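Local coordinates for protein lipase (Penicillium expansum, PDB 3G7N) that hydrolyses acylglycerol lipids such as triacylglycerols, tributyrin among them, and releases free fatty acids as a secreted alkaline lipase, at residues 25-30 with 252-256; 31-36 with 48-54; 85-89 with 143-148; 163-169 with 201-205; 191-195 with 224-230. One frame throughout, in Å; residues are numbered along the deposited sequence.

Contact 1 (25-30 with 252-256); sequences CIGKAF and AGCGY
Cys25 and Cys254 are joined by a disulfide that ties the loop leading into edge strand 28-29 of the alpha/beta-hydrolase sheet to the C-terminal tail. SG meets SG at 2.0 Å, and the torsion about the S-S bond, -87°, is close to the relaxed right angle. Two hydrogen bonds frame this link. Ile26 N donates to Tyr256 OH at 3.0 Å in a nearly straight bond. Phe30 N reaches Cys254 O at 2.8 Å from well above the carbonyl plane, so the bond does not lie on a lone pair.

Rings fill the space round these bonds. The Phe30 ring lies flat against the tail backbone: Gly255 N sits 3.3 Å above its plane, offset toward the rim, while Cys254 C stands over the centre of the same face. Ala252 O lies in the plane of that ring at its edge, 3.5 Å from Phe30 CZ. Tyr256 takes Cys254 CB over its own face and has Ile26 O in plane at its edge. Lys28 passes obliquely across Tyr256 with a chain bent at every torsion beyond CB; its chi1 of 44° sets CG between the backbone N and carbonyl carbon, and the curl lays CE 3.5 Å from Cys254 O.

Further out, helix 8-23 packs behind both segments, with Ala20 under Cys25 and Ala29 and Thr23 against Cys254. Arg37 NH1 donates to Cys25 O. The aliphatic arm of Lys28 finishes the packing against the tyrosine, its CD lying 3.7 Å from Tyr256 CD1.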
# COMPACT_ATOMS: atom_id res chain seq x y z
N CYS A 25 12.75 -3.75 11.33
CA CYS A 25 12.51 -3.93 12.76
C CYS A 25 12.43 -5.39 13.18
O CYS A 25 11.78 -6.19 12.51
CB CYS A 25 11.22 -3.21 13.16
SG CYS A 25 11.32 -1.45 12.91
N ILE A 26 13.03 -5.69 14.33
CA ILE A 26 13.11 -7.01 14.95
C ILE A 26 11.91 -7.16 15.88
O ILE A 26 11.64 -6.28 16.69
CB ILE A 26 14.39 -7.09 15.84
CG1 ILE A 26 15.63 -6.73 15.02
CG2 ILE A 26 14.52 -8.43 16.51
CD1 ILE A 26 15.78 -7.58 13.76
N GLY A 27 11.18 -8.27 15.75
CA GLY A 27 10.17 -8.64 16.75
C GLY A 27 8.83 -7.94 16.54
O GLY A 27 7.77 -8.56 16.58
N LYS A 28 8.88 -6.62 16.38
CA LYS A 28 7.68 -5.79 16.34
C LYS A 28 7.94 -4.55 15.53
O LYS A 28 9.07 -4.07 15.43
CB LYS A 28 7.20 -5.43 17.74
CG LYS A 28 8.30 -5.00 18.69
CD LYS A 28 8.62 -3.51 18.54
CE LYS A 28 7.53 -2.61 19.13
NZ LYS A 28 7.23 -2.89 20.56
N ALA A 29 6.87 -4.02 14.95
CA ALA A 29 6.90 -2.71 14.32
C ALA A 29 5.78 -1.95 14.99
O ALA A 29 4.61 -2.21 14.73
CB ALA A 29 6.66 -2.84 12.83
N PHE A 30 6.15 -1.06 15.90
CA PHE A 30 5.16 -0.35 16.67
C PHE A 30 4.17 -1.32 17.32
O PHE A 30 4.63 -2.24 18.01
CB PHE A 30 4.53 0.76 15.84
CG PHE A 30 5.54 1.79 15.38
CD1 PHE A 30 5.97 2.77 16.25
CD2 PHE A 30 6.26 1.59 14.20
CE1 PHE A 30 7.06 3.57 15.94
CE2 PHE A 30 7.29 2.46 13.85
CZ PHE A 30 7.71 3.43 14.74
N ALA A 252 11.62 6.63 11.53
CA ALA A 252 10.65 6.35 12.57
C ALA A 252 11.18 5.42 13.67
O ALA A 252 10.59 5.37 14.75
CB ALA A 252 9.36 5.78 11.97
N GLY A 253 12.19 4.62 13.37
CA GLY A 253 12.53 3.50 14.25
C GLY A 253 11.45 2.43 14.26
O GLY A 253 10.75 2.22 13.26
N CYS A 254 11.29 1.79 15.41
CA CYS A 254 10.46 0.60 15.53
C CYS A 254 9.42 0.70 16.64
O CYS A 254 8.69 -0.26 16.87
CB CYS A 254 11.33 -0.62 15.76
SG CYS A 254 12.49 -0.86 14.43
N GLY A 255 9.45 1.78 17.43
CA GLY A 255 8.62 1.87 18.64
C GLY A 255 9.11 1.03 19.82
O GLY A 255 8.31 0.59 20.65
N TYR A 256 10.40 0.69 19.84
CA TYR A 256 10.88 -0.25 20.87
C TYR A 256 10.60 0.24 22.29
O TYR A 256 10.43 -0.58 23.19
CB TYR A 256 12.38 -0.51 20.71
CG TYR A 256 12.77 -1.31 19.49
CD1 TYR A 256 12.14 -2.51 19.17
CD2 TYR A 256 13.80 -0.88 18.67
CE1 TYR A 256 12.55 -3.28 18.06
CE2 TYR A 256 14.22 -1.63 17.57
CZ TYR A 256 13.55 -2.79 17.24
OH TYR A 256 13.98 -3.55 16.15

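Contact 2 (31-36 with 48-54); sequences DVTIVK and FVGYSTE. Unlike the reference sequence in segment 31-36: Val35 (reference Ala).
Strands 32-40 and 45-52 form an antiparallel beta hairpin interrupted by a classic beta bulge, in which Val35 and Lys36 both face Val49. The evidence is a shared acceptor: Val49 O takes Val35 N at 2.8 Å, in the carbonyl plane, and Lys36 N at 3.1 Å, tilted from it. Lys36 O in turn accepts from Val49 N. Thr33 and Tyr51 are a hydrogen-bonded pair, and between them and the bulge Gly50 CA comes within 3.0 Å of Thr33 O in a CA-H...O contact.

On one face of the sheet Thr33 runs alongside Tyr51, its CB over the ring 20° off the normal, while Val35 CG1 comes in at the edge, 3.6 Å from Tyr51 CE2. Tyr121 stacks on the same tyrosine. On the other face Ile34 CD1 stands over the centre of the Phe48 ring, 3.7 Å from the centroid and only 9° off its normal.

Where strand 32-40 starts and strand 45-52 stops, water 1 links Asp31 O to Glu54 N. Asp31 has chi1 at 58°, which swings its carboxylate across to Ser52; OD2, also salt-bridged to Arg13, receives Ser52 OG on its anti lone pair at 2.6 Å.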
# COMPACT_ATOMS: atom_id res chain seq x y z
N ASP A 31 2.88 -1.18 17.08
CA ASP A 31 1.90 -2.04 17.76
C ASP A 31 1.77 -3.44 17.11
O ASP A 31 1.03 -4.30 17.61
CB ASP A 31 0.55 -1.36 17.81
CG ASP A 31 0.03 -1.00 16.44
OD1 ASP A 31 0.55 -0.01 15.86
OD2 ASP A 31 -0.85 -1.69 15.90
N VAL A 32 2.43 -3.65 15.98
CA VAL A 32 2.33 -4.93 15.25
C VAL A 32 3.43 -5.90 15.69
O VAL A 32 4.64 -5.63 15.54
CB VAL A 32 2.38 -4.71 13.72
CG1 VAL A 32 2.45 -6.07 12.99
CG2 VAL A 32 1.18 -3.89 13.28
N THR A 33 3.03 -7.04 16.24
CA THR A 33 3.95 -8.14 16.52
C THR A 33 4.19 -8.92 15.23
O THR A 33 3.24 -9.39 14.59
CB THR A 33 3.38 -9.08 17.57
OG1 THR A 33 3.13 -8.35 18.79
CG2 THR A 33 4.33 -10.22 17.86
N ILE A 34 5.44 -9.03 14.81
CA ILE A 34 5.75 -9.61 13.51
C ILE A 34 5.93 -11.11 13.66
O ILE A 34 6.85 -11.54 14.37
CB ILE A 34 7.01 -8.96 12.86
CG1 ILE A 34 6.80 -7.45 12.64
CG2 ILE A 34 7.34 -9.65 11.53
CD1 ILE A 34 8.11 -6.64 12.52
N VAL A 35 5.09 -11.89 12.99
CA VAL A 35 5.12 -13.35 13.12
C VAL A 35 5.82 -14.02 11.95
O VAL A 35 6.30 -15.16 12.08
CB VAL A 35 3.73 -13.91 13.25
CG1 VAL A 35 3.05 -13.37 14.48
CG2 VAL A 35 2.95 -13.55 12.09
N LYS A 36 5.91 -13.34 10.82
CA LYS A 36 6.50 -13.95 9.62
C LYS A 36 7.19 -12.88 8.80
O LYS A 36 6.61 -11.81 8.55
CB LYS A 36 5.40 -14.63 8.80
CG LYS A 36 5.82 -15.29 7.51
CD LYS A 36 6.47 -16.60 7.81
CE LYS A 36 6.42 -17.55 6.62
NZ LYS A 36 7.09 -18.81 7.03
N PHE A 48 6.43 -7.94 6.06
CA PHE A 48 6.17 -8.53 7.36
C PHE A 48 4.72 -8.94 7.35
O PHE A 48 3.87 -8.18 6.87
CB PHE A 48 6.23 -7.46 8.48
CG PHE A 48 7.51 -6.70 8.58
CD1 PHE A 48 8.73 -7.36 8.52
CD2 PHE A 48 7.48 -5.37 9.04
CE1 PHE A 48 9.91 -6.68 8.81
CE2 PHE A 48 8.65 -4.70 9.34
CZ PHE A 48 9.87 -5.35 9.21
N VAL A 49 4.41 -10.00 8.07
CA VAL A 49 3.03 -10.30 8.46
C VAL A 49 2.99 -10.45 9.96
O VAL A 49 3.96 -10.90 10.58
CB VAL A 49 2.51 -11.60 7.81
CG1 VAL A 49 1.04 -11.81 8.15
CG2 VAL A 49 2.68 -11.50 6.29
N GLY A 50 1.94 -9.92 10.58
CA GLY A 50 1.79 -10.12 12.02
C GLY A 50 0.45 -9.61 12.50
O GLY A 50 -0.50 -9.58 11.73
N TYR A 51 0.36 -9.34 13.79
CA TYR A 51 -0.91 -8.98 14.41
C TYR A 51 -0.70 -7.85 15.41
O TYR A 51 0.36 -7.74 16.02
CB TYR A 51 -1.58 -10.19 15.09
CG TYR A 51 -0.81 -10.73 16.25
CD1 TYR A 51 -1.06 -10.28 17.54
CD2 TYR A 51 0.20 -11.67 16.07
CE1 TYR A 51 -0.33 -10.75 18.62
CE2 TYR A 51 0.97 -12.12 17.13
CZ TYR A 51 0.70 -11.66 18.41
OH TYR A 51 1.46 -12.10 19.48
N SER A 52 -1.74 -7.05 15.57
CA SER A 52 -1.77 -5.98 16.57
C SER A 52 -2.88 -6.30 17.57
O SER A 52 -4.04 -6.19 17.25
CB SER A 52 -2.09 -4.66 15.90
OG SER A 52 -2.29 -3.66 16.92
N THR A 53 -2.47 -6.58 18.81
CA THR A 53 -3.42 -6.75 19.91
C THR A 53 -4.16 -5.44 20.21
O THR A 53 -5.38 -5.44 20.38
CB THR A 53 -2.70 -7.23 21.18
OG1 THR A 53 -1.92 -8.38 20.89
CG2 THR A 53 -3.71 -7.56 22.27
N GLU A 54 -3.46 -4.32 20.07
CA GLU A 54 -4.02 -2.99 20.29
C GLU A 54 -5.14 -2.70 19.30
O GLU A 54 -6.20 -2.21 19.68
CB GLU A 54 -2.93 -1.93 20.20
CG GLU A 54 -3.43 -0.51 20.44
CD GLU A 54 -2.33 0.52 20.35
OE1 GLU A 54 -1.17 0.20 20.69
OE2 GLU A 54 -2.59 1.59 19.75
O HOH W 1 -0.54 -4.21 19.89
O HOH W 2 0.60 -7.02 19.14

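Contact 3 (85-89 with 143-148); sequences SGVTF and VALAQN
Asn148 ND2 serves two carbonyls at once: it reaches across to Ser85 O at 3.0 Å and back to Ala144 O, one turn earlier in its own helix, at 2.9 Å. The second bond lies within 2° of the amide plane, which helps to fix the rotation of the amide; the position of Ser85 O is less certain, and the first bond carries that doubt. Ala144 O is itself doubly used, since Asn148 N donates to it as well. On the far end of the amide, water 3 donates to Asn148 OD1 and to Ser85 OG, each at 2.8 Å, while the serine hydroxyl has Asp108 as a further partner.

The helix is 133-148, which in this alpha/beta hydrolase starts directly after the nucleophile Ser132; its C-terminal end is covered here by the loop between strands 79-80 and 95-96. Val87 does the apolar covering, crossing Gln147 at about a right angle. Its chi1 of -179° puts CG1 opposite the backbone N, and CG1 touches Gln147 CG at 3.9 Å, while CG2 lies 4.0 Å from Ala144 CA. The same CG1 sits over the centre of the Phe89 ring, whose CE1 comes 4.4 Å from Val143 CG1. Gly86 O rests on Gln147 CB at 3.5 Å.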
# COMPACT_ATOMS: atom_id res chain seq x y z
N SER A 85 -3.67 -17.15 -6.58
CA SER A 85 -4.56 -18.11 -5.92
C SER A 85 -5.64 -17.40 -5.13
O SER A 85 -5.39 -16.42 -4.41
CB SER A 85 -3.76 -19.07 -5.06
OG SER A 85 -3.16 -18.41 -3.95
N GLY A 86 -6.87 -17.91 -5.25
CA GLY A 86 -8.00 -17.42 -4.49
C GLY A 86 -8.59 -16.15 -5.06
O GLY A 86 -9.56 -15.63 -4.52
N VAL A 87 -8.00 -15.65 -6.14
CA VAL A 87 -8.50 -14.44 -6.80
C VAL A 87 -9.08 -14.78 -8.17
O VAL A 87 -8.45 -15.50 -8.94
CB VAL A 87 -7.38 -13.38 -7.00
CG1 VAL A 87 -7.94 -12.13 -7.66
CG2 VAL A 87 -6.70 -13.07 -5.67
N THR A 88 -10.28 -14.29 -8.44
CA THR A 88 -10.88 -14.45 -9.77
C THR A 88 -10.93 -13.10 -10.48
O THR A 88 -11.80 -12.28 -10.22
CB THR A 88 -12.28 -15.08 -9.69
OG1 THR A 88 -12.20 -16.34 -9.00
CG2 THR A 88 -12.83 -15.32 -11.09
N PHE A 89 -10.00 -12.89 -11.41
CA PHE A 89 -9.91 -11.62 -12.14
C PHE A 89 -10.83 -11.65 -13.35
O PHE A 89 -10.70 -12.56 -14.18
CB PHE A 89 -8.48 -11.38 -12.63
CG PHE A 89 -7.49 -11.05 -11.54
CD1 PHE A 89 -7.43 -9.77 -11.01
CD2 PHE A 89 -6.56 -11.99 -11.14
CE1 PHE A 89 -6.45 -9.44 -10.07
CE2 PHE A 89 -5.56 -11.66 -10.21
CZ PHE A 89 -5.47 -10.36 -9.75
N VAL A 143 -6.64 -6.43 -2.98
CA VAL A 143 -7.49 -7.32 -3.76
C VAL A 143 -7.23 -8.79 -3.42
O VAL A 143 -8.17 -9.57 -3.25
CB VAL A 143 -7.27 -7.07 -5.28
CG1 VAL A 143 -7.97 -8.13 -6.12
CG2 VAL A 143 -7.77 -5.69 -5.66
N ALA A 144 -5.99 -9.17 -3.19
CA ALA A 144 -5.65 -10.53 -2.79
C ALA A 144 -6.36 -10.88 -1.48
O ALA A 144 -6.86 -12.00 -1.32
CB ALA A 144 -4.14 -10.68 -2.61
N LEU A 145 -6.29 -10.00 -0.50
CA LEU A 145 -6.92 -10.24 0.80
C LEU A 145 -8.44 -10.24 0.70
O LEU A 145 -9.12 -11.06 1.34
CB LEU A 145 -6.41 -9.23 1.84
CG LEU A 145 -4.93 -9.31 2.19
CD1 LEU A 145 -4.55 -8.09 3.02
CD2 LEU A 145 -4.58 -10.61 2.93
N ALA A 146 -9.01 -9.27 -0.01
CA ALA A 146 -10.47 -9.20 -0.15
C ALA A 146 -11.01 -10.47 -0.77
O ALA A 146 -12.07 -10.97 -0.35
CB ALA A 146 -10.86 -7.99 -0.99
N GLN A 147 -10.32 -10.99 -1.77
CA GLN A 147 -10.79 -12.15 -2.52
C GLN A 147 -10.59 -13.43 -1.72
O GLN A 147 -11.44 -14.34 -1.76
CB GLN A 147 -10.07 -12.24 -3.85
CG GLN A 147 -10.49 -11.18 -4.85
CD GLN A 147 -11.71 -11.60 -5.63
OE1 GLN A 147 -12.73 -10.91 -5.62
NE2 GLN A 147 -11.58 -12.68 -6.37
N ASN A 148 -9.48 -13.54 -0.99
CA ASN A 148 -9.22 -14.74 -0.20
C ASN A 148 -9.96 -14.79 1.12
O ASN A 148 -10.27 -15.88 1.62
CB ASN A 148 -7.72 -14.92 0.03
CG ASN A 148 -7.03 -15.60 -1.14
OD1 ASN A 148 -7.01 -16.83 -1.23
ND2 ASN A 148 -6.52 -14.81 -2.09
O HOH W 3 -5.15 -18.73 -1.96

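Contact 4 (163-169 with 201-205); sequences PIGNQAW and FKHYG
The backbones of 163-169 and 201-205 meet through one strong bond, Lys202 N to Gly165 O at 2.8 Å, with the donor nearly along the C=O axis.

Pro163 CB stands over the centre of the His203 imidazole, 3.6 Å from the centroid and 11° off the normal, a CH-pi contact, while CG turns to Phe201 CB at 3.8 Å. His203 NE2 is hydrogen-bonded to Pro191 O, which probably helps to set the ring's rotation under the proline. Pro163 O lies near the plane of the Phe201 ring, at its edge; it is buried without a polar partner.

Tyr204 directs an edge toward the face of Trp169 in an offset edge-to-face pair, planes at 86°, with CE2 3.6 Å from Trp169 CZ2. Its CG sits between its own N and carbonyl carbon (chi1 74°), which turns the ring to the indole, and its OH is hydrogen-bonded to Ser139 O. Water 4 bridges the two segments: it lies in plane at the indole edge, accepts from Trp169 NE1 at 2.9 Å and from Ile164 N, and donates to Lys202 O. The Gln167 side chain passes obliquely over the lysine, OE1 3.4 Å from Lys202 CG; Gln167 NE2 is hydrogen-bonded to Asp171 OD1 and Lys202 NZ to Asn200 OD1.

Helix 167-175 begins here with Asn166 as its N-cap, OD1 accepting Trp169 N at 2.9 Å. Capped helix and loop pack together in the alpha/beta-hydrolase fold, with the Pro163 side chain about 10 Å from that of the charge-relay His241.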
# COMPACT_ATOMS: atom_id res chain seq x y z
N PRO A 163 0.15 4.13 -9.94
CA PRO A 163 -0.93 3.23 -10.34
C PRO A 163 -0.35 2.03 -11.09
O PRO A 163 0.77 2.11 -11.60
CB PRO A 163 -1.77 4.09 -11.28
CG PRO A 163 -0.71 4.98 -11.97
CD PRO A 163 0.29 5.28 -10.85
N ILE A 164 -1.06 0.89 -11.08
CA ILE A 164 -0.44 -0.35 -11.53
C ILE A 164 -1.16 -1.10 -12.63
O ILE A 164 -0.74 -2.20 -12.99
CB ILE A 164 -0.15 -1.33 -10.37
CG1 ILE A 164 -1.44 -1.88 -9.75
CG2 ILE A 164 0.66 -0.64 -9.27
CD1 ILE A 164 -1.20 -3.11 -8.86
N GLY A 165 -2.26 -0.56 -13.13
CA GLY A 165 -3.01 -1.33 -14.14
C GLY A 165 -3.94 -0.47 -14.95
O GLY A 165 -4.01 0.75 -14.79
N ASN A 166 -4.77 -1.17 -15.72
CA ASN A 166 -5.70 -0.49 -16.63
C ASN A 166 -7.01 -0.16 -15.95
O ASN A 166 -7.16 -0.36 -14.75
CB ASN A 166 -5.90 -1.31 -17.91
CG ASN A 166 -6.55 -2.67 -17.66
OD1 ASN A 166 -6.89 -3.04 -16.53
ND2 ASN A 166 -6.75 -3.42 -18.74
N GLN A 167 -7.95 0.43 -16.69
CA GLN A 167 -9.21 0.82 -16.07
C GLN A 167 -9.97 -0.38 -15.51
O GLN A 167 -10.60 -0.28 -14.46
CB GLN A 167 -10.09 1.59 -17.05
CG GLN A 167 -11.36 2.17 -16.41
CD GLN A 167 -11.06 3.31 -15.47
OE1 GLN A 167 -10.44 4.30 -15.85
NE2 GLN A 167 -11.43 3.15 -14.20
N ALA A 168 -9.88 -1.51 -16.18
CA ALA A 168 -10.58 -2.71 -15.69
C ALA A 168 -9.98 -3.14 -14.34
O ALA A 168 -10.71 -3.51 -13.42
CB ALA A 168 -10.51 -3.83 -16.71
N TRP A 169 -8.67 -2.99 -14.19
CA TRP A 169 -8.00 -3.26 -12.91
C TRP A 169 -8.53 -2.33 -11.83
O TRP A 169 -8.96 -2.78 -10.76
CB TRP A 169 -6.49 -3.08 -13.05
CG TRP A 169 -5.83 -2.71 -11.76
CD1 TRP A 169 -5.34 -1.49 -11.41
CD2 TRP A 169 -5.70 -3.55 -10.61
NE1 TRP A 169 -4.89 -1.52 -10.11
CE2 TRP A 169 -5.08 -2.78 -9.60
CE3 TRP A 169 -6.03 -4.88 -10.34
CZ2 TRP A 169 -4.84 -3.28 -8.32
CZ3 TRP A 169 -5.82 -5.37 -9.05
CH2 TRP A 169 -5.18 -4.58 -8.08
N PHE A 201 -2.40 4.31 -17.14
CA PHE A 201 -2.71 3.50 -15.95
C PHE A 201 -3.65 4.26 -15.01
O PHE A 201 -3.61 5.48 -14.92
CB PHE A 201 -1.43 3.13 -15.19
CG PHE A 201 -0.54 2.15 -15.90
CD1 PHE A 201 -0.79 1.71 -17.20
CD2 PHE A 201 0.60 1.67 -15.25
CE1 PHE A 201 0.09 0.82 -17.83
CE2 PHE A 201 1.44 0.76 -15.85
CZ PHE A 201 1.26 0.43 -17.18
N LYS A 202 -4.39 3.50 -14.19
CA LYS A 202 -5.49 4.03 -13.41
C LYS A 202 -5.36 3.64 -11.95
O LYS A 202 -5.11 2.46 -11.62
CB LYS A 202 -6.83 3.53 -13.97
CG LYS A 202 -7.06 3.88 -15.45
CD LYS A 202 -7.13 5.39 -15.66
CE LYS A 202 -7.47 5.75 -17.10
NZ LYS A 202 -7.47 7.23 -17.29
N HIS A 203 -5.58 4.64 -11.10
CA HIS A 203 -5.70 4.45 -9.66
C HIS A 203 -7.09 3.98 -9.27
O HIS A 203 -8.07 4.24 -10.00
CB HIS A 203 -5.43 5.77 -8.93
CG HIS A 203 -3.99 6.17 -8.90
ND1 HIS A 203 -3.05 5.47 -8.17
CD2 HIS A 203 -3.37 7.27 -9.38
CE1 HIS A 203 -1.90 6.13 -8.22
NE2 HIS A 203 -2.08 7.23 -8.93
N TYR A 204 -7.20 3.42 -8.07
CA TYR A 204 -8.50 3.31 -7.39
C TYR A 204 -8.32 3.70 -5.93
O TYR A 204 -7.21 3.96 -5.47
CB TYR A 204 -9.08 1.89 -7.54
CG TYR A 204 -8.42 0.81 -6.70
CD1 TYR A 204 -9.08 0.27 -5.59
CD2 TYR A 204 -7.22 0.22 -7.08
CE1 TYR A 204 -8.49 -0.72 -4.82
CE2 TYR A 204 -6.65 -0.81 -6.34
CZ TYR A 204 -7.31 -1.29 -5.23
OH TYR A 204 -6.77 -2.28 -4.45
N GLY A 205 -9.43 3.76 -5.20
CA GLY A 205 -9.40 4.00 -3.77
C GLY A 205 -9.80 5.42 -3.43
O GLY A 205 -10.39 6.14 -4.26
O HOH W 4 -3.68 1.08 -9.67

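Contact 5 (191-195 with 224-230); sequences PNMYS and RDKSCSA. With SO4 (sulfate ion), chain D.
Asn192 and Arg224 meet with their flat groups turned steeply, the amide plane at 72° to the guanidinium. The carboxamide oxygen comes to the guanidinium edge, where both terminal nitrogens turn to it: NH1 donates to Asn192 OD1 at 2.9 Å in the carbonyl plane, and NH2 adds a weak bond to that oxygen at 3.1 Å. The arginine gets there by bending at chi2 and chi3, and Ala230 CB lies 3.4 Å above the guanidinium plane, over its centre. Ser195 CB packs against NH2 at 3.6 Å.

Asn192 ND2 donates to Ser229 O at 3.0 Å; the acceptor lies in the amide plane, but the donor stands 53° out of the carbonyl plane. Met234 O is a second acceptor for ND2; with OD1 held by the arginine and ND2 by two carbonyls, both ends of the amide are fixed. Beside it, Pro191 CB touches Ser229 OG at 3.7 Å, the hydroxyl itself being bonded to Glu207.

Each loop is braced internally. Ser195 OG donates to Asn192 O across the type II turn from Asn192 to Ser195. In 224-230 an Asx turn, Ser227 N to Asp225 OD1 at 2.8 Å, shapes the type I turn that Cys228, disulfide-linked to Cys220, closes. Pro191 comes three residues after the charge-relay Asp188, their side chains about 4 Å apart: the contact joins the loop that follows the acid of the Ser-His-Asp triad to loop 224-230, in an alpha/beta-hydrolase lipase.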
# COMPACT_ATOMS: atom_id res chain seq x y z
N PRO A 191 2.96 9.35 -7.58
CA PRO A 191 1.58 9.00 -7.93
C PRO A 191 1.15 9.49 -9.29
O PRO A 191 0.08 9.08 -9.77
CB PRO A 191 0.75 9.68 -6.83
CG PRO A 191 1.68 9.70 -5.65
CD PRO A 191 3.04 10.02 -6.26
N ASN A 192 1.96 10.34 -9.92
CA ASN A 192 1.64 10.89 -11.26
C ASN A 192 2.29 10.10 -12.37
O ASN A 192 2.09 10.39 -13.55
CB ASN A 192 2.09 12.36 -11.32
CG ASN A 192 1.32 13.22 -10.34
OD1 ASN A 192 0.14 12.94 -10.06
ND2 ASN A 192 1.96 14.24 -9.81
N MET A 193 3.08 9.09 -12.02
CA MET A 193 3.65 8.24 -13.05
C MET A 193 2.56 7.49 -13.78
O MET A 193 1.55 7.10 -13.17
CB MET A 193 4.63 7.26 -12.45
CG MET A 193 5.87 7.95 -11.93
SD MET A 193 7.00 6.90 -10.98
CE MET A 193 7.70 5.93 -12.31
N TYR A 194 2.73 7.34 -15.09
CA TYR A 194 1.88 6.47 -15.91
C TYR A 194 0.50 7.10 -16.14
O TYR A 194 -0.43 6.40 -16.56
CB TYR A 194 1.77 5.03 -15.36
CG TYR A 194 3.09 4.45 -14.92
CD1 TYR A 194 4.24 4.57 -15.70
CD2 TYR A 194 3.22 3.83 -13.66
CE1 TYR A 194 5.45 4.07 -15.27
CE2 TYR A 194 4.42 3.28 -13.26
CZ TYR A 194 5.54 3.49 -14.01
OH TYR A 194 6.72 2.89 -13.62
N SER A 195 0.37 8.40 -15.89
CA SER A 195 -0.88 9.12 -16.10
C SER A 195 -1.05 9.67 -17.52
O SER A 195 -2.10 10.17 -17.87
CB SER A 195 -1.00 10.27 -15.10
OG SER A 195 0.08 11.17 -15.24
N ARG A 224 -7.88 11.82 -9.27
CA ARG A 224 -6.89 12.76 -9.78
C ARG A 224 -7.31 14.19 -9.43
O ARG A 224 -7.21 15.11 -10.27
CB ARG A 224 -6.73 12.58 -11.29
CG ARG A 224 -6.33 11.17 -11.69
CD ARG A 224 -4.92 10.80 -11.23
NE ARG A 224 -3.92 11.55 -11.99
CZ ARG A 224 -2.68 11.79 -11.60
NH1 ARG A 224 -2.26 11.40 -10.40
NH2 ARG A 224 -1.85 12.45 -12.40
N ASP A 225 -7.69 14.41 -8.17
CA ASP A 225 -8.00 15.75 -7.68
C ASP A 225 -6.79 16.66 -7.87
O ASP A 225 -5.68 16.33 -7.43
CB ASP A 225 -8.34 15.65 -6.19
CG ASP A 225 -8.98 16.91 -5.64
OD1 ASP A 225 -8.59 18.03 -6.05
OD2 ASP A 225 -9.78 16.77 -4.69
N LYS A 226 -6.98 17.81 -8.52
CA LYS A 226 -5.86 18.71 -8.80
C LYS A 226 -5.38 19.47 -7.57
O LYS A 226 -4.30 20.07 -7.58
CB LYS A 226 -6.20 19.68 -9.95
CG LYS A 226 -6.48 18.98 -11.28
CD LYS A 226 -5.35 18.02 -11.69
CE LYS A 226 -5.69 17.25 -12.98
NZ LYS A 226 -6.54 16.03 -12.77
N SER A 227 -6.10 19.32 -6.46
CA SER A 227 -5.60 19.80 -5.18
C SER A 227 -4.71 18.80 -4.46
O SER A 227 -4.12 19.11 -3.43
CB SER A 227 -6.76 20.19 -4.26
OG SER A 227 -7.44 21.32 -4.80
N CYS A 228 -4.59 17.60 -5.03
CA CYS A 228 -3.77 16.57 -4.41
C CYS A 228 -2.63 16.24 -5.38
O CYS A 228 -2.07 17.15 -6.00
CB CYS A 228 -4.62 15.36 -4.02
SG CYS A 228 -5.98 15.80 -2.90
N SER A 229 -2.20 14.99 -5.44
CA SER A 229 -1.00 14.65 -6.22
C SER A 229 -1.10 15.15 -7.67
O SER A 229 -0.11 15.65 -8.23
CB SER A 229 -0.69 13.14 -6.16
OG SER A 229 -1.81 12.35 -6.53
N ALA A 230 -2.23 14.91 -8.33
CA ALA A 230 -2.33 15.15 -9.77
C ALA A 230 -1.99 16.58 -10.14
O ALA A 230 -1.59 16.84 -11.27
CB ALA A 230 -3.72 14.79 -10.27
S SO4 D . -5.11 23.92 -4.09
O1 SO4 D . -6.24 23.63 -3.21
O2 SO4 D . -5.56 23.90 -5.49
O3 SO4 D . -4.56 25.24 -3.78
O4 SO4 D . -4.08 22.90 -3.92

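Contacts 1 and 2 adjoin at one edge of the central mixed sheet, their centres 10 Å apart, where strands 28-29 and 32-40 are neighbours and Gly27 O probably bonds to Ile34 N. Contact 1 joins near-terminal parts of the chain, so the other four are nested inside the loop it closes. Contact 3, at the end of helix 133-148, touches contact 4 through Val143 on Trp169, centres about 16 Å apart. Contacts 4 and 5, centres about 13 Å apart, interleave along the chain, and Phe201 N probably bonds to Tyr194 O. Both lie across the chain's centre from contacts 1 and 2; their centres are each 32 Å from that of contact 1, and contact 5 is the one beside the triad.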